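Local coordinates for spindle assembly abnormal protein 6 (Caenorhabditis elegans, PDB 4G79) that forms the central scaffold of the centriole, its globular N-terminal domain linking coiled-coil homodimers so that ninefold symmetry is set, at residues Ser41-Glu46 / Glu52-Ile57; Ser60-Phe65 / Ala113-Cys118. One frame throughout, in Å; residues are numbered along the deposited sequence.

How the contacts relate
Both contacts belong to the N-terminal head domain of SAS-6, and along the chain they come in series: contact 1 closes the hairpin of strands 29-44 and 51-58, then contact 2 starts in the loop between strands 51-58 and 66-71 and reaches forward, past helices 73-83 and 92-102, to residues 113-118 at the start of strand 117-123. Their centres lie about 20 Å apart, and both reach the same mixed sheet. They meet through Ile57, whose CD1 packs 3.5 Å from Cys118 SG and 3.6 Å from Phe65 CE1. Contact 1 joins strands adjacent in sequence, whereas contact 2 joins a loop to the start of a strand 48 residues further on, within the domain that links SAS-6 dimers.

Contact 1: residues Ser41-Glu46 / Glu52-Ile57; sequences SEQRNE and ELKFEI
The carboxylate of Glu52 is met by two side-chain amides, Gln43 of the facing strand at one oxygen and Asn45, just past that strand's end, at the other, at the turn end of an antiparallel beta hairpin in the SAS-6 head domain. Gln43 NE2 donates to Glu52 OE1 over 3.2 Å, with the oxygen in the amide plane and approached nearly along its C-O axis; the two planes differ by 38°. The Asn45 amide stands almost perpendicular to the carboxylate, at 85°, and its ND2 reaches Glu52 OE2 from above the carboxylate plane. The modelled 2.5 Å between Asn45 ND2 and Glu52 OE2 is shorter than such a bond normally is, so its exact value is doubtful. With CG anti to the backbone N (chi1 180°), Asn45 directs its amide at Glu52, while its OD1 accepts from the backbone N of Thr47 and Ser48 in the turn.

Beneath these groups, the hydrogen-bonded pairs Ser41-Lys54 and Gln43-Glu52 exchange two backbone bonds each. Glu52 N lies 2.8 Å from Gln43 O. Ser41 N lies 3.0 Å from Lys54 O. The non-hydrogen-bonded pair Glu42-Leu53 lies between them, its CA atoms 4.5 Å apart. Its side chains take the other face of the sheet, where Leu53 CD2 touches Glu42 CB and Leu53 also packs on Phe92 and Pro93 of helix 92-102.

On the polar face, the Gln43 amide also borders the aliphatic part of Lys54, with Gln43 OE1 3.6 Å from Lys54 CD. Lys54 bends at its last torsion, and its NZ bonds to Ser68 OG of strand 66-71. A water accepts from Gln43 NE2 and, weakly, from Lys54 NZ. Glu56 makes a salt bridge to Lys6, and another water joins Glu56 OE1 to Ser41 OG, 2.7 Å from the serine oxygen.

Contact 2: residues Ser60-Phe65 / Ala113-Cys118; sequences SDDFEF and AEKNFC
Lys115 reaches across to the loop at Asp62 and Glu64, and the ionic interactions carry the contact. Its extended side chain comes from the direction opposite to that of Asp62, whose carboxylate is pointed at the lysine by a first torsion (chi1 -175°) that sets CG anti to N. Lys115 NZ meets Asp62 OD2 at 2.6 Å on the syn side, 34° out of the carboxylate plane, as both a hydrogen bond and a salt bridge. Glu64 lies roughly at right angles to the lysine chain; its OE1 stands 3.5 Å from Lys115 NZ, a longer salt bridge. The ammonium thus serves two carboxylates, which would probably ease their mutual repulsion.

Hydrogen bonds within the loop have two roles. Glu64 N orients the carboxylate by donating to Asp62 OD1 at 3.0 Å, from above its plane, while Phe65 N closes the turn by bonding to Asp62 O at 3.1 Å. Asp62 therefore turns OD1 to the backbone N of Glu64 and OD2 to the lysine.

Water supplies a further link: a single molecule lies within hydrogen-bonding distance of Glu64 O and Lys115 O, 2.8 Å from Lys115 O.

At the domain surface, this three-residue salt-bridge network rests on an Asx turn at Asp62 combined with a type I beta turn spanning Asp62 to Phe65.

Contact 1: residues Ser41-Glu46 / Glu52-Ile57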
# COMPACT_ATOMS: atom_id res chain seq x y z
N SER A 41 12.01 -10.01 -18.43
CA SER A 41 12.58 -11.29 -18.87
C SER A 41 13.16 -12.05 -17.70
O SER A 41 13.30 -11.49 -16.62
CB SER A 41 13.67 -11.01 -19.91
OG SER A 41 14.70 -10.19 -19.37
N GLU A 42 13.41 -13.36 -17.89
CA GLU A 42 14.10 -14.16 -16.90
C GLU A 42 15.40 -14.60 -17.53
O GLU A 42 15.48 -14.78 -18.75
CB GLU A 42 13.28 -15.36 -16.37
CG GLU A 42 13.09 -16.48 -17.36
CD GLU A 42 12.28 -17.63 -16.79
OE1 GLU A 42 11.04 -17.57 -16.90
OE2 GLU A 42 12.89 -18.59 -16.27
N GLN A 43 16.44 -14.69 -16.71
CA GLN A 43 17.76 -15.09 -17.20
C GLN A 43 18.56 -15.74 -16.11
O GLN A 43 18.25 -15.63 -14.94
CB GLN A 43 18.55 -13.88 -17.77
CG GLN A 43 18.91 -12.81 -16.71
CD GLN A 43 19.47 -11.55 -17.32
OE1 GLN A 43 19.16 -11.20 -18.46
NE2 GLN A 43 20.24 -10.80 -16.56
N ARG A 44 19.62 -16.40 -16.53
CA ARG A 44 20.53 -17.07 -15.62
C ARG A 44 21.69 -16.11 -15.31
O ARG A 44 22.33 -15.58 -16.24
CB ARG A 44 21.01 -18.38 -16.28
CG ARG A 44 21.84 -19.30 -15.40
CD ARG A 44 22.23 -20.56 -16.15
NE ARG A 44 23.25 -21.34 -15.45
CZ ARG A 44 23.06 -22.54 -14.92
NH1 ARG A 44 21.87 -23.12 -15.00
NH2 ARG A 44 24.06 -23.18 -14.32
N ASN A 45 21.93 -15.85 -14.01
CA ASN A 45 23.06 -15.02 -13.57
C ASN A 45 24.33 -15.74 -14.03
O ASN A 45 24.43 -16.95 -13.87
CB ASN A 45 23.04 -14.82 -12.04
CG ASN A 45 24.18 -13.98 -11.52
OD1 ASN A 45 25.29 -14.45 -11.31
ND2 ASN A 45 23.93 -12.70 -11.30
N GLU A 46 25.26 -15.03 -14.69
CA GLU A 46 26.46 -15.67 -15.24
C GLU A 46 27.43 -16.14 -14.15
O GLU A 46 28.15 -17.11 -14.39
CB GLU A 46 27.18 -14.75 -16.25
CG GLU A 46 26.25 -14.21 -17.33
CD GLU A 46 26.88 -13.22 -18.29
OE1 GLU A 46 26.53 -12.02 -18.21
OE2 GLU A 46 27.71 -13.64 -19.12
N GLU A 52 17.28 -14.90 -12.40
CA GLU A 52 17.14 -13.47 -12.25
C GLU A 52 15.99 -13.02 -13.06
O GLU A 52 15.82 -13.52 -14.16
CB GLU A 52 18.39 -12.77 -12.82
CG GLU A 52 19.54 -12.68 -11.85
CD GLU A 52 20.79 -12.08 -12.45
OE1 GLU A 52 20.93 -12.04 -13.70
OE2 GLU A 52 21.66 -11.67 -11.65
N LEU A 53 15.22 -12.04 -12.57
CA LEU A 53 14.21 -11.37 -13.41
C LEU A 53 14.87 -10.10 -13.85
O LEU A 53 15.61 -9.54 -13.05
CB LEU A 53 12.91 -11.06 -12.67
CG LEU A 53 12.06 -12.25 -12.26
CD1 LEU A 53 10.81 -11.74 -11.52
CD2 LEU A 53 11.63 -13.07 -13.49
N LYS A 54 14.65 -9.64 -15.09
CA LYS A 54 15.26 -8.39 -15.54
C LYS A 54 14.15 -7.44 -15.96
O LYS A 54 13.28 -7.85 -16.70
CB LYS A 54 16.25 -8.64 -16.69
CG LYS A 54 16.97 -7.39 -17.17
CD LYS A 54 18.22 -7.76 -17.89
CE LYS A 54 18.88 -6.53 -18.47
NZ LYS A 54 19.76 -5.87 -17.47
N PHE A 55 14.16 -6.18 -15.46
CA PHE A 55 13.17 -5.16 -15.84
C PHE A 55 13.88 -4.12 -16.64
O PHE A 55 14.96 -3.70 -16.24
CB PHE A 55 12.51 -4.52 -14.60
CG PHE A 55 11.57 -5.45 -13.88
CD1 PHE A 55 12.06 -6.40 -12.99
CD2 PHE A 55 10.20 -5.37 -14.09
CE1 PHE A 55 11.18 -7.26 -12.32
CE2 PHE A 55 9.33 -6.23 -13.42
CZ PHE A 55 9.83 -7.18 -12.56
N GLU A 56 13.33 -3.75 -17.80
CA GLU A 56 14.01 -2.77 -18.67
C GLU A 56 13.03 -1.78 -19.19
O GLU A 56 11.94 -2.16 -19.66
CB GLU A 56 14.71 -3.44 -19.87
CG GLU A 56 15.87 -4.39 -19.54
CD GLU A 56 16.35 -5.17 -20.75
OE1 GLU A 56 15.79 -6.26 -21.00
OE2 GLU A 56 17.26 -4.68 -21.46
N ILE A 57 13.39 -0.49 -19.10
CA ILE A 57 12.52 0.56 -19.64
C ILE A 57 13.31 1.41 -20.65
O ILE A 57 14.52 1.60 -20.52
CB ILE A 57 11.81 1.43 -18.59
CG1 ILE A 57 12.77 2.28 -17.74
CG2 ILE A 57 10.72 0.67 -17.75
CD1 ILE A 57 12.03 3.39 -16.99
O HOH W 1 13.98 -7.61 -19.74
O HOH W 2 21.88 -8.29 -16.55

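Contact 2: residues Ser60-Phe65 / Ala113-Cys118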
# COMPACT_ATOMS: atom_id res chain seq x y z
N SER A 60 11.43 6.35 -27.01
CA SER A 60 12.02 6.88 -28.23
C SER A 60 12.30 8.37 -28.17
O SER A 60 13.00 8.88 -29.06
CB SER A 60 11.15 6.56 -29.44
OG SER A 60 9.91 7.24 -29.40
N ASP A 61 11.77 9.07 -27.14
CA ASP A 61 12.00 10.53 -26.98
C ASP A 61 13.42 10.85 -26.61
O ASP A 61 13.85 11.99 -26.81
CB ASP A 61 11.15 11.11 -25.84
CG ASP A 61 9.72 10.67 -25.81
OD1 ASP A 61 9.48 9.46 -25.60
OD2 ASP A 61 8.84 11.53 -25.91
N ASP A 62 14.08 9.91 -25.90
CA ASP A 62 15.39 10.14 -25.32
C ASP A 62 16.24 8.88 -25.38
O ASP A 62 15.92 7.88 -24.72
CB ASP A 62 15.17 10.62 -23.86
CG ASP A 62 16.42 11.03 -23.10
OD1 ASP A 62 17.52 11.07 -23.72
OD2 ASP A 62 16.31 11.29 -21.89
N PHE A 63 17.37 8.94 -26.13
CA PHE A 63 18.31 7.82 -26.26
C PHE A 63 18.98 7.51 -24.92
O PHE A 63 19.46 6.40 -24.72
CB PHE A 63 19.42 8.09 -27.32
CG PHE A 63 19.10 8.73 -28.67
CD1 PHE A 63 17.99 8.33 -29.41
CD2 PHE A 63 19.99 9.64 -29.26
CE1 PHE A 63 17.74 8.87 -30.68
CE2 PHE A 63 19.73 10.18 -30.53
CZ PHE A 63 18.60 9.80 -31.23
N GLU A 64 19.02 8.48 -24.00
CA GLU A 64 19.62 8.32 -22.67
C GLU A 64 18.64 7.69 -21.67
O GLU A 64 19.06 7.32 -20.58
CB GLU A 64 20.10 9.67 -22.13
CG GLU A 64 21.33 10.21 -22.86
CD GLU A 64 21.78 11.58 -22.40
OE1 GLU A 64 20.93 12.47 -22.23
OE2 GLU A 64 23.02 11.77 -22.26
N PHE A 65 17.35 7.58 -22.04
CA PHE A 65 16.30 6.99 -21.23
C PHE A 65 16.34 5.48 -21.44
O PHE A 65 15.64 4.94 -22.29
CB PHE A 65 14.93 7.60 -21.61
CG PHE A 65 13.84 7.30 -20.62
CD1 PHE A 65 13.18 6.07 -20.62
CD2 PHE A 65 13.50 8.23 -19.64
CE1 PHE A 65 12.17 5.80 -19.70
CE2 PHE A 65 12.50 7.94 -18.71
CZ PHE A 65 11.83 6.74 -18.76
N ALA A 113 17.73 13.70 -11.69
CA ALA A 113 18.15 14.91 -12.39
C ALA A 113 19.21 14.63 -13.48
O ALA A 113 19.11 15.19 -14.58
CB ALA A 113 18.70 15.94 -11.40
N GLU A 114 20.21 13.78 -13.17
CA GLU A 114 21.28 13.43 -14.09
C GLU A 114 21.00 12.14 -14.89
O GLU A 114 21.90 11.66 -15.57
CB GLU A 114 22.61 13.30 -13.32
CG GLU A 114 23.41 14.59 -13.30
CD GLU A 114 24.63 14.58 -12.41
OE1 GLU A 114 25.32 13.54 -12.34
OE2 GLU A 114 24.93 15.64 -11.81
N LYS A 115 19.77 11.59 -14.79
CA LYS A 115 19.34 10.37 -15.50
C LYS A 115 20.26 9.17 -15.19
O LYS A 115 20.55 8.36 -16.08
CB LYS A 115 19.26 10.60 -17.04
CG LYS A 115 18.26 11.66 -17.49
CD LYS A 115 18.53 12.01 -18.94
CE LYS A 115 17.59 13.07 -19.46
NZ LYS A 115 17.72 13.23 -20.93
N ASN A 116 20.73 9.07 -13.93
CA ASN A 116 21.56 7.95 -13.48
C ASN A 116 20.68 6.76 -13.13
O ASN A 116 21.11 5.60 -13.17
CB ASN A 116 22.42 8.34 -12.28
CG ASN A 116 23.57 9.27 -12.60
OD1 ASN A 116 24.30 9.10 -13.59
ND2 ASN A 116 23.78 10.26 -11.74
N PHE A 117 19.42 7.06 -12.78
CA PHE A 117 18.42 6.08 -12.38
C PHE A 117 17.02 6.67 -12.43
O PHE A 117 16.84 7.88 -12.60
CB PHE A 117 18.73 5.58 -10.95
CG PHE A 117 18.78 6.68 -9.91
CD1 PHE A 117 17.62 7.12 -9.27
CD2 PHE A 117 19.99 7.26 -9.55
CE1 PHE A 117 17.67 8.15 -8.32
CE2 PHE A 117 20.04 8.28 -8.59
CZ PHE A 117 18.88 8.71 -7.98
N CYS A 118 16.04 5.81 -12.22
CA CYS A 118 14.66 6.17 -12.08
C CYS A 118 14.01 5.18 -11.15
O CYS A 118 14.51 4.07 -10.97
CB CYS A 118 13.96 6.21 -13.44
SG CYS A 118 13.70 4.58 -14.17
O HOH W 3 20.78 7.65 -18.73